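Long-range contacts in C2 toxin component I (Clostridium botulinum, PDB 2J3X), which is the enzymatic component of the binary C2 toxin, an ADP-ribosyltransferase that, as in its family, probably transfers ADP-ribose from NAD to actin of the host cell: residues Y49-I60 / N76-R86; S148-I156 / D179-L187. The protein carries 2 engineered substitutions. One frame throughout, in Å; residues are numbered along the deposited sequence.

Both contacts lie in the N-terminal of the two ADP-ribosyltransferase-like halves of the chain, and their centres are about 20 Å apart. Interaction 1 crosses two helices, in segments 49-60 and 76-86, at nearly a right angle; interaction 2 pairs strand 148-150 with its antiparallel neighbour 183-187, within segments 148-156 and 179-187, in the mixed sheet beside those helices. They meet directly. Lys-50 NZ of interaction 1 lies 2.9 Å from Ser-148 OG of interaction 2, a probable hydrogen bond, and Ile-85 CG2 packs 3.8 Å from Leu-186 CD2. Helix pair and sheet thus share polar and apolar joints. The sulfates and glycerols near interaction 1 probably come from the crystallisation liquor.

Interaction 1: residues Y49-I60 / N76-R86; sequences YKTKIDNFSTDI and NQNLFDVERIR. Unlike the reference sequence in segment 76-86: Gln-77 (reference His). With SO4 (sulfate ion), chain P; SO4 (sulfate ion), chain M.
Asn-76, the N-cap of helix 77-86, accepts from Leu-79 N with OD1, which also lies 3.8 Å from Phe-56 CZ; the amide and ring planes are nearly parallel, 7° apart. Asn-78 uses both ends of its side chain: CB sits over the centre of the Phe-56 ring, 3.5 Å from the centroid, a CH-pi contact, while OD1 accepts a long bond of 3.3 Å from Lys-52 NZ, whose flexible chain bends at chi2 and chi3, crosses Asn-78 at about a right angle and brings NZ in from somewhat out of the carbonyl plane. Phe-56 reaches this place because CG stands anti to the backbone N (chi1 -170°), and its CE2 also touches Leu-79 CB. Leu-79 CD1 meets Ile-60 CD1 at 3.8 Å. Asp-81 turns OD2 to the edge of the Tyr-49 ring, 3.4 Å from OH, whose hydrogen bond goes to Ala-40 O. Ile-53 is a knob seated among Asn-78, Asp-81, Val-82 and Ile-85. Branched Val-82 divides its methyls: CG2 lies at the Phe-56 edge, 3.9 Å from CD2, and CG1 faces Ile-60. Ile-85 CD1 closes on Ile-53 CG2. Last, Arg-86 lays NH2 3.6 Å from Ile-60 CD1, while NE bonds Gln-189 and NH1 a sulfate. With axes 9.9 Å apart and crossing at -91°, this is a nearly perpendicular helix pair with Ile-53 packed knob-into-hole, part of the N-terminal ADP-ribosyltransferase-like domain.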
loop_
_atom_site.group_PDB
_atom_site.type_symbol
_atom_site.label_atom_id
_atom_site.label_comp_id
_atom_site.label_asym_id
_atom_site.label_seq_id
_atom_site.Cartn_x
_atom_site.Cartn_y
_atom_site.Cartn_z
ATOM N N TYR A 49 3.378 -9.773 -19.852
ATOM C CA TYR A 49 4.261 -8.625 -19.575
ATOM C C TYR A 49 3.579 -7.594 -18.718
ATOM O O TYR A 49 4.225 -7.054 -17.855
ATOM C CB TYR A 49 4.827 -7.980 -20.854
ATOM C CG TYR A 49 5.508 -6.564 -20.804
ATOM C CD1 TYR A 49 4.742 -5.400 -20.898
ATOM C CD2 TYR A 49 6.907 -6.402 -20.763
ATOM C CE1 TYR A 49 5.325 -4.099 -20.927
ATOM C CE2 TYR A 49 7.524 -5.076 -20.775
ATOM C CZ TYR A 49 6.719 -3.921 -20.878
ATOM O OH TYR A 49 7.247 -2.582 -20.954
ATOM N N LYS A 50 2.300 -7.303 -18.957
ATOM C CA LYS A 50 1.603 -6.317 -18.113
ATOM C C LYS A 50 1.574 -6.780 -16.662
ATOM O O LYS A 50 1.813 -6.012 -15.753
ATOM C CB LYS A 50 0.170 -6.062 -18.585
ATOM C CG LYS A 50 -0.525 -5.013 -17.705
ATOM C CD LYS A 50 -1.860 -4.569 -18.299
ATOM C CE LYS A 50 -2.439 -3.466 -17.452
ATOM N NZ LYS A 50 -3.158 -4.028 -16.291
ATOM N N THR A 51 1.295 -8.065 -16.461
ATOM C CA THR A 51 1.305 -8.627 -15.101
ATOM C C THR A 51 2.706 -8.492 -14.490
ATOM O O THR A 51 2.874 -8.067 -13.329
ATOM C CB THR A 51 0.833 -10.102 -15.139
ATOM O OG1 THR A 51 -0.559 -10.103 -15.482
ATOM C CG2 THR A 51 1.028 -10.792 -13.755
ATOM N N LYS A 52 3.700 -8.828 -15.289
ATOM C CA LYS A 52 5.091 -8.811 -14.840
ATOM C C LYS A 52 5.539 -7.391 -14.434
ATOM O O LYS A 52 6.193 -7.177 -13.370
ATOM C CB LYS A 52 5.985 -9.385 -15.939
ATOM C CG LYS A 52 7.479 -9.419 -15.588
ATOM C CD LYS A 52 8.308 -8.427 -16.387
ATOM C CE LYS A 52 9.054 -9.155 -17.485
ATOM N NZ LYS A 52 9.475 -8.200 -18.549
ATOM N N ILE A 53 5.268 -6.431 -15.322
ATOM C CA ILE A 53 5.650 -5.042 -15.076
ATOM C C ILE A 53 4.862 -4.443 -13.899
ATOM O O ILE A 53 5.434 -3.690 -13.075
ATOM C CB ILE A 53 5.442 -4.205 -16.385
ATOM C CG1 ILE A 53 6.621 -4.445 -17.340
ATOM C CG2 ILE A 53 5.324 -2.709 -16.118
ATOM C CD1 ILE A 53 8.085 -4.003 -16.746
ATOM N N ASP A 54 3.572 -4.786 -13.781
ATOM C CA ASP A 54 2.787 -4.293 -12.639
ATOM C C ASP A 54 3.381 -4.813 -11.337
ATOM O O ASP A 54 3.537 -4.067 -10.380
ATOM C CB ASP A 54 1.282 -4.711 -12.732
ATOM C CG ASP A 54 0.449 -3.755 -13.639
ATOM O OD1 ASP A 54 0.863 -2.615 -13.880
ATOM O OD2 ASP A 54 -0.660 -4.133 -14.068
ATOM N N ASN A 55 3.695 -6.106 -11.302
ATOM C CA ASN A 55 4.307 -6.679 -10.088
ATOM C C ASN A 55 5.656 -6.053 -9.799
ATOM O O ASN A 55 5.985 -5.743 -8.656
ATOM C CB ASN A 55 4.471 -8.183 -10.299
ATOM C CG ASN A 55 3.169 -8.940 -10.153
ATOM O OD1 ASN A 55 2.180 -8.442 -9.616
ATOM N ND2 ASN A 55 3.187 -10.190 -10.584
ATOM N N PHE A 56 6.452 -5.849 -10.837
ATOM C CA PHE A 56 7.759 -5.210 -10.693
ATOM C C PHE A 56 7.588 -3.772 -10.144
ATOM O O PHE A 56 8.373 -3.318 -9.311
ATOM C CB PHE A 56 8.512 -5.237 -12.034
ATOM C CG PHE A 56 9.961 -4.811 -11.922
ATOM C CD1 PHE A 56 10.938 -5.702 -11.483
ATOM C CD2 PHE A 56 10.313 -3.490 -12.163
ATOM C CE1 PHE A 56 12.286 -5.293 -11.349
ATOM C CE2 PHE A 56 11.640 -3.074 -12.012
ATOM C CZ PHE A 56 12.627 -3.957 -11.625
ATOM N N SER A 57 6.604 -3.041 -10.659
ATOM C CA SER A 57 6.375 -1.663 -10.211
ATOM C C SER A 57 6.005 -1.604 -8.731
ATOM O O SER A 57 6.286 -0.608 -8.033
ATOM C CB SER A 57 5.321 -0.937 -11.097
ATOM O OG SER A 57 3.971 -1.360 -10.778
ATOM N N THR A 58 5.380 -2.682 -8.221
ATOM C CA THR A 58 5.090 -2.785 -6.767
ATOM C C THR A 58 6.382 -3.129 -6.011
ATOM O O THR A 58 6.677 -2.522 -4.983
ATOM C CB THR A 58 4.067 -3.883 -6.572
ATOM O OG1 THR A 58 2.827 -3.451 -7.183
ATOM C CG2 THR A 58 3.816 -4.156 -5.082
ATOM N N ASP A 59 7.099 -4.151 -6.499
ATOM C CA ASP A 59 8.342 -4.604 -5.857
ATOM C C ASP A 59 9.324 -3.472 -5.536
ATOM O O ASP A 59 9.893 -3.414 -4.433
ATOM C CB ASP A 59 9.088 -5.586 -6.787
ATOM C CG ASP A 59 8.302 -6.847 -7.065
ATOM O OD1 ASP A 59 7.347 -7.173 -6.347
ATOM O OD2 ASP A 59 8.647 -7.486 -8.087
ATOM N N ILE A 60 9.524 -2.580 -6.503
ATOM C CA ILE A 60 10.483 -1.476 -6.322
ATOM C C ILE A 60 10.128 -0.450 -5.283
ATOM O O ILE A 60 11.038 0.190 -4.756
ATOM C CB ILE A 60 10.861 -0.811 -7.663
ATOM C CG1 ILE A 60 9.606 -0.153 -8.270
ATOM C CG2 ILE A 60 11.466 -1.902 -8.647
ATOM C CD1 ILE A 60 9.800 0.358 -9.692
ATOM N N ASN A 76 18.895 -2.009 -15.931
ATOM C CA ASN A 76 17.777 -2.906 -15.784
ATOM C C ASN A 76 16.582 -2.436 -16.615
ATOM O O ASN A 76 16.023 -1.350 -16.349
ATOM C CB ASN A 76 17.426 -3.034 -14.310
ATOM C CG ASN A 76 16.309 -4.048 -14.064
ATOM O OD1 ASN A 76 15.157 -3.793 -14.397
ATOM N ND2 ASN A 76 16.668 -5.234 -13.582
ATOM N N GLN A 77 16.164 -3.265 -17.574
ATOM C CA GLN A 77 15.111 -2.880 -18.508
ATOM C C GLN A 77 13.767 -2.882 -17.823
ATOM O O GLN A 77 12.884 -2.083 -18.218
ATOM C CB GLN A 77 15.079 -3.779 -19.766
ATOM C CG GLN A 77 16.341 -3.540 -20.710
ATOM C CD GLN A 77 16.612 -2.068 -21.028
ATOM O OE1 GLN A 77 15.739 -1.350 -21.564
ATOM N NE2 GLN A 77 17.838 -1.601 -20.697
ATOM N N ASN A 78 13.570 -3.764 -16.837
ATOM C CA ASN A 78 12.255 -3.725 -16.124
ATOM C C ASN A 78 12.088 -2.353 -15.457
ATOM O O ASN A 78 11.019 -1.732 -15.581
ATOM C CB ASN A 78 12.153 -4.842 -15.110
ATOM C CG ASN A 78 11.961 -6.203 -15.771
ATOM O OD1 ASN A 78 11.543 -6.277 -16.920
ATOM N ND2 ASN A 78 12.242 -7.275 -15.028
ATOM N N LEU A 79 13.144 -1.861 -14.801
ATOM C CA LEU A 79 13.010 -0.577 -14.088
ATOM C C LEU A 79 12.860 0.556 -15.095
ATOM O O LEU A 79 12.046 1.467 -14.898
ATOM C CB LEU A 79 14.214 -0.362 -13.150
ATOM C CG LEU A 79 14.295 0.985 -12.475
ATOM C CD1 LEU A 79 13.064 1.157 -11.482
ATOM C CD2 LEU A 79 15.604 1.057 -11.674
ATOM N N PHE A 80 13.690 0.560 -16.136
ATOM C CA PHE A 80 13.551 1.618 -17.171
ATOM C C PHE A 80 12.175 1.600 -17.809
ATOM O O PHE A 80 11.626 2.668 -18.110
ATOM C CB PHE A 80 14.582 1.462 -18.280
ATOM C CG PHE A 80 16.015 1.713 -17.826
ATOM C CD1 PHE A 80 16.320 2.279 -16.594
ATOM C CD2 PHE A 80 17.049 1.455 -18.720
ATOM C CE1 PHE A 80 17.698 2.497 -16.207
ATOM C CE2 PHE A 80 18.375 1.681 -18.367
ATOM C CZ PHE A 80 18.699 2.198 -17.141
ATOM N N ASP A 81 11.629 0.412 -18.031
ATOM C CA ASP A 81 10.284 0.310 -18.628
ATOM C C ASP A 81 9.220 0.916 -17.699
ATOM O O ASP A 81 8.362 1.684 -18.148
ATOM C CB ASP A 81 9.917 -1.148 -18.970
ATOM C CG ASP A 81 10.565 -1.620 -20.266
ATOM O OD1 ASP A 81 10.994 -0.753 -21.057
ATOM O OD2 ASP A 81 10.625 -2.852 -20.476
ATOM N N VAL A 82 9.269 0.599 -16.402
ATOM C CA VAL A 82 8.373 1.261 -15.411
ATOM C C VAL A 82 8.551 2.786 -15.472
ATOM O O VAL A 82 7.545 3.547 -15.501
ATOM C CB VAL A 82 8.594 0.738 -13.967
ATOM C CG1 VAL A 82 7.943 1.635 -12.864
ATOM C CG2 VAL A 82 8.150 -0.758 -13.846
ATOM N N GLU A 83 9.794 3.266 -15.472
ATOM C CA GLU A 83 10.007 4.723 -15.506
ATOM C C GLU A 83 9.438 5.333 -16.798
ATOM O O GLU A 83 8.856 6.430 -16.775
ATOM C CB GLU A 83 11.497 4.986 -15.365
ATOM C CG GLU A 83 12.027 4.607 -13.953
ATOM C CD GLU A 83 13.558 4.632 -13.825
ATOM O OE1 GLU A 83 14.228 4.624 -14.864
ATOM O OE2 GLU A 83 14.042 4.697 -12.657
ATOM N N ARG A 84 9.614 4.633 -17.917
ATOM C CA ARG A 84 9.110 5.126 -19.219
ATOM C C ARG A 84 7.591 5.188 -19.297
ATOM O O ARG A 84 7.029 6.098 -19.913
ATOM C CB ARG A 84 9.686 4.291 -20.363
ATOM C CG ARG A 84 11.184 4.645 -20.619
ATOM C CD ARG A 84 11.896 3.589 -21.449
ATOM N NE ARG A 84 13.346 3.847 -21.431
ATOM C CZ ARG A 84 14.276 2.922 -21.709
ATOM N NH1 ARG A 84 13.927 1.668 -22.080
ATOM N NH2 ARG A 84 15.571 3.256 -21.634
ATOM N N ILE A 85 6.937 4.200 -18.690
ATOM C CA ILE A 85 5.463 4.169 -18.608
ATOM C C ILE A 85 5.021 5.353 -17.739
ATOM O O ILE A 85 4.085 6.080 -18.075
ATOM C CB ILE A 85 4.932 2.796 -18.102
ATOM C CG1 ILE A 85 5.183 1.709 -19.148
ATOM C CG2 ILE A 85 3.405 2.870 -17.838
ATOM C CD1 ILE A 85 5.091 0.263 -18.555
ATOM N N ARG A 86 5.676 5.566 -16.602
ATOM C CA ARG A 86 5.340 6.697 -15.736
ATOM C C ARG A 86 5.461 7.992 -16.488
ATOM O O ARG A 86 4.586 8.877 -16.360
ATOM C CB ARG A 86 6.272 6.762 -14.513
ATOM C CG ARG A 86 6.045 5.644 -13.501
ATOM C CD ARG A 86 7.042 5.906 -12.377
ATOM N NE ARG A 86 7.164 4.783 -11.443
ATOM C CZ ARG A 86 8.167 4.640 -10.574
ATOM N NH1 ARG A 86 9.176 5.529 -10.534
ATOM N NH2 ARG A 86 8.153 3.601 -9.746
HETATM S S SO4 P . -2.344 -7.134 -13.919
HETATM O O1 SO4 P . -2.411 -6.764 -15.338
HETATM O O2 SO4 P . -1.161 -6.569 -13.248
HETATM O O3 SO4 P . -3.532 -6.644 -13.211
HETATM O O4 SO4 P . -2.186 -8.592 -13.858
HETATM S S SO4 M . 12.586 6.436 -10.093
HETATM O O1 SO4 M . 12.406 5.115 -10.794
HETATM O O2 SO4 M . 12.372 7.451 -11.120
HETATM O O3 SO4 M . 11.539 6.609 -9.080
HETATM O O4 SO4 M . 13.932 6.549 -9.520
#

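Interaction 2: residues S148-I156 / D179-L187; sequences SLGLNDNSI and DKETVSLLL
Leu-149 and Leu-185 exchange two backbone hydrogen bonds, each 2.9 Å from N to O (Leu-149 N to Leu-185 O, and Leu-185 N to Leu-149 O), as a hydrogen-bonded antiparallel pair. Leu-151 N continues the ladder to Val-183 O. Beyond the strand, Asn-154 ND2 donates 2.9 Å to Glu-181 O, which lies close to the amide plane; CG anti to the carbonyl carbon (chi1 -74°) carries the amide to that turn. Asn-152 OD1 accepts from Asn-154 N, an Asx turn, while its ND2 bonds Glu-15; Asp-179 OD1 takes Thr-182 N in an Asx motif. One water accepts from Val-183 N and donates to Asn-152 OD1, also bonding Ser-155 OG; another joins Ser-148 OG, also bonded to Lys-50 NZ, to Leu-185 O. Gly-150, with no side chain, leaves room for Ser-155 OG. Leu-149 and Leu-185 lie side by side, CD2 to CD1 3.8 Å, and Leu-151 crosses Leu-185 at about a right angle while its CD1 meets Val-183 CG1. Strand 98-102 touches Leu-149 and Leu-185, strand 162-168 Leu-149, and Trp-21 Leu-151. The chemistry implies an apolar face at Leu-149 and Leu-185, a more polar one at Ser-148 and Ser-184, and asparagine and water links joining the segments beyond the backbone ladder.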
loop_
_atom_site.group_PDB
_atom_site.type_symbol
_atom_site.label_atom_id
_atom_site.label_comp_id
_atom_site.label_asym_id
_atom_site.label_seq_id
_atom_site.Cartn_x
_atom_site.Cartn_y
_atom_site.Cartn_z
ATOM N N SER A 148 -5.697 -0.002 -13.619
ATOM C CA SER A 148 -6.360 -0.052 -14.929
ATOM C C SER A 148 -7.822 0.257 -14.712
ATOM O O SER A 148 -8.390 -0.181 -13.719
ATOM C CB SER A 148 -6.239 -1.441 -15.523
ATOM O OG SER A 148 -4.875 -1.761 -15.824
ATOM N N LEU A 149 -8.437 1.022 -15.609
ATOM C CA LEU A 149 -9.867 1.318 -15.499
ATOM C C LEU A 149 -10.558 0.737 -16.729
ATOM O O LEU A 149 -10.416 1.316 -17.832
ATOM C CB LEU A 149 -10.093 2.824 -15.451
ATOM C CG LEU A 149 -11.568 3.205 -15.228
ATOM C CD1 LEU A 149 -12.039 3.224 -13.742
ATOM C CD2 LEU A 149 -11.866 4.612 -15.854
ATOM N N GLY A 150 -11.225 -0.407 -16.579
ATOM C CA GLY A 150 -11.928 -1.061 -17.719
ATOM C C GLY A 150 -13.147 -0.224 -18.084
ATOM O O GLY A 150 -13.856 0.245 -17.210
ATOM N N LEU A 151 -13.365 -0.006 -19.385
ATOM C CA LEU A 151 -14.362 0.975 -19.784
ATOM C C LEU A 151 -15.731 0.406 -20.060
ATOM O O LEU A 151 -16.698 1.171 -20.152
ATOM C CB LEU A 151 -13.903 1.778 -21.021
ATOM C CG LEU A 151 -12.658 2.612 -20.690
ATOM C CD1 LEU A 151 -12.208 3.375 -21.941
ATOM C CD2 LEU A 151 -12.890 3.556 -19.529
ATOM N N ASN A 152 -15.843 -0.915 -20.176
ATOM C CA ASN A 152 -17.176 -1.488 -20.349
ATOM C C ASN A 152 -17.268 -2.886 -19.746
ATOM O O ASN A 152 -16.268 -3.373 -19.159
ATOM C CB ASN A 152 -17.638 -1.475 -21.832
ATOM C CG ASN A 152 -16.777 -2.352 -22.732
ATOM O OD1 ASN A 152 -16.232 -3.364 -22.288
ATOM N ND2 ASN A 152 -16.629 -1.958 -24.010
ATOM N N ASP A 153 -18.436 -3.529 -19.879
ATOM C CA ASP A 153 -18.602 -4.794 -19.103
ATOM C C ASP A 153 -17.752 -5.939 -19.655
ATOM O O ASP A 153 -17.660 -6.995 -19.006
ATOM C CB ASP A 153 -20.063 -5.234 -18.981
ATOM C CG ASP A 153 -20.876 -4.342 -18.098
ATOM O OD1 ASP A 153 -20.399 -3.295 -17.604
ATOM O OD2 ASP A 153 -22.059 -4.711 -17.906
ATOM N N ASN A 154 -17.142 -5.768 -20.837
ATOM C CA ASN A 154 -16.196 -6.771 -21.331
ATOM C C ASN A 154 -14.994 -6.910 -20.409
ATOM O O ASN A 154 -14.283 -7.930 -20.450
ATOM C CB ASN A 154 -15.736 -6.465 -22.765
ATOM C CG ASN A 154 -16.804 -6.771 -23.782
ATOM O OD1 ASN A 154 -17.832 -7.368 -23.453
ATOM N ND2 ASN A 154 -16.600 -6.336 -25.008
ATOM N N SER A 155 -14.779 -5.893 -19.564
ATOM C CA SER A 155 -13.687 -5.900 -18.625
ATOM C C SER A 155 -13.971 -6.744 -17.402
ATOM O O SER A 155 -13.035 -7.085 -16.708
ATOM C CB SER A 155 -13.313 -4.486 -18.182
ATOM O OG SER A 155 -12.681 -3.811 -19.271
ATOM N N ILE A 156 -15.237 -7.094 -17.157
ATOM C CA ILE A 156 -15.589 -7.884 -15.976
ATOM C C ILE A 156 -15.186 -9.343 -16.171
ATOM O O ILE A 156 -15.613 -9.964 -17.147
ATOM C CB ILE A 156 -17.078 -7.760 -15.675
ATOM C CG1 ILE A 156 -17.429 -6.306 -15.374
ATOM C CG2 ILE A 156 -17.493 -8.715 -14.510
ATOM C CD1 ILE A 156 -18.936 -6.060 -15.383
ATOM N N ASP A 179 -7.243 -4.597 -25.835
ATOM C CA ASP A 179 -7.005 -5.843 -26.544
ATOM C C ASP A 179 -8.122 -6.045 -27.561
ATOM O O ASP A 179 -8.706 -5.056 -28.062
ATOM C CB ASP A 179 -6.850 -7.018 -25.584
ATOM C CG ASP A 179 -8.049 -7.211 -24.692
ATOM O OD1 ASP A 179 -9.125 -6.707 -25.039
ATOM O OD2 ASP A 179 -7.908 -7.876 -23.628
ATOM N N LYS A 180 -8.464 -7.288 -27.868
ATOM C CA LYS A 180 -9.527 -7.460 -28.846
ATOM C C LYS A 180 -10.858 -6.966 -28.294
ATOM O O LYS A 180 -11.561 -6.267 -29.005
ATOM C CB LYS A 180 -9.630 -8.896 -29.425
ATOM C CG LYS A 180 -10.588 -9.006 -30.659
ATOM C CD LYS A 180 -11.071 -10.464 -30.973
ATOM C CE LYS A 180 -10.120 -11.191 -31.950
ATOM N NZ LYS A 180 -8.727 -11.463 -31.401
ATOM N N GLU A 181 -11.217 -7.324 -27.061
ATOM C CA GLU A 181 -12.581 -7.025 -26.618
ATOM C C GLU A 181 -12.687 -5.990 -25.489
ATOM O O GLU A 181 -13.801 -5.555 -25.144
ATOM C CB GLU A 181 -13.325 -8.297 -26.229
ATOM C CG GLU A 181 -13.617 -9.260 -27.412
ATOM C CD GLU A 181 -14.605 -8.718 -28.456
ATOM O OE1 GLU A 181 -14.955 -7.507 -28.446
ATOM O OE2 GLU A 181 -15.043 -9.528 -29.311
ATOM N N THR A 182 -11.547 -5.620 -24.917
ATOM C CA THR A 182 -11.548 -4.653 -23.816
ATOM C C THR A 182 -10.802 -3.373 -24.150
ATOM O O THR A 182 -9.814 -3.364 -24.894
ATOM C CB THR A 182 -10.959 -5.169 -22.459
ATOM O OG1 THR A 182 -9.552 -5.313 -22.570
ATOM C CG2 THR A 182 -11.618 -6.479 -21.979
ATOM N N VAL A 183 -11.252 -2.299 -23.510
ATOM C CA VAL A 183 -10.575 -1.024 -23.601
ATOM C C VAL A 183 -10.397 -0.513 -22.173
ATOM O O VAL A 183 -11.343 -0.570 -21.390
ATOM C CB VAL A 183 -11.439 -0.025 -24.426
ATOM C CG1 VAL A 183 -10.648 1.270 -24.692
ATOM C CG2 VAL A 183 -11.875 -0.679 -25.728
ATOM N N SER A 184 -9.215 0.007 -21.843
ATOM C CA SER A 184 -8.943 0.445 -20.467
ATOM C C SER A 184 -8.101 1.709 -20.429
ATOM O O SER A 184 -7.280 1.976 -21.329
ATOM C CB SER A 184 -8.189 -0.647 -19.658
ATOM O OG SER A 184 -8.910 -1.857 -19.642
ATOM N N LEU A 185 -8.302 2.493 -19.401
ATOM C CA LEU A 185 -7.306 3.551 -19.113
ATOM C C LEU A 185 -6.223 2.923 -18.236
ATOM O O LEU A 185 -6.481 1.974 -17.504
ATOM C CB LEU A 185 -7.888 4.729 -18.351
ATOM C CG LEU A 185 -9.194 5.372 -18.880
ATOM C CD1 LEU A 185 -9.553 6.615 -18.150
ATOM C CD2 LEU A 185 -9.045 5.645 -20.407
ATOM N N LEU A 186 -5.038 3.505 -18.295
ATOM C CA LEU A 186 -3.960 3.137 -17.398
ATOM C C LEU A 186 -3.702 4.389 -16.581
ATOM O O LEU A 186 -3.528 5.476 -17.154
ATOM C CB LEU A 186 -2.710 2.769 -18.232
ATOM C CG LEU A 186 -1.594 2.210 -17.323
ATOM C CD1 LEU A 186 -2.015 0.901 -16.679
ATOM C CD2 LEU A 186 -0.338 2.030 -18.156
ATOM N N LEU A 187 -3.659 4.267 -15.255
ATOM C CA LEU A 187 -3.405 5.442 -14.410
ATOM C C LEU A 187 -2.145 5.186 -13.559
ATOM O O LEU A 187 -1.674 4.046 -13.497
ATOM C CB LEU A 187 -4.602 5.767 -13.493
ATOM C CG LEU A 187 -5.986 5.700 -14.128
ATOM C CD1 LEU A 187 -7.000 5.918 -12.993
ATOM C CD2 LEU A 187 -6.141 6.783 -15.176
HETATM O O HOH W 1 -5.065 -0.267 -18.290
HETATM O O HOH W 2 -13.543 -2.975 -21.702
#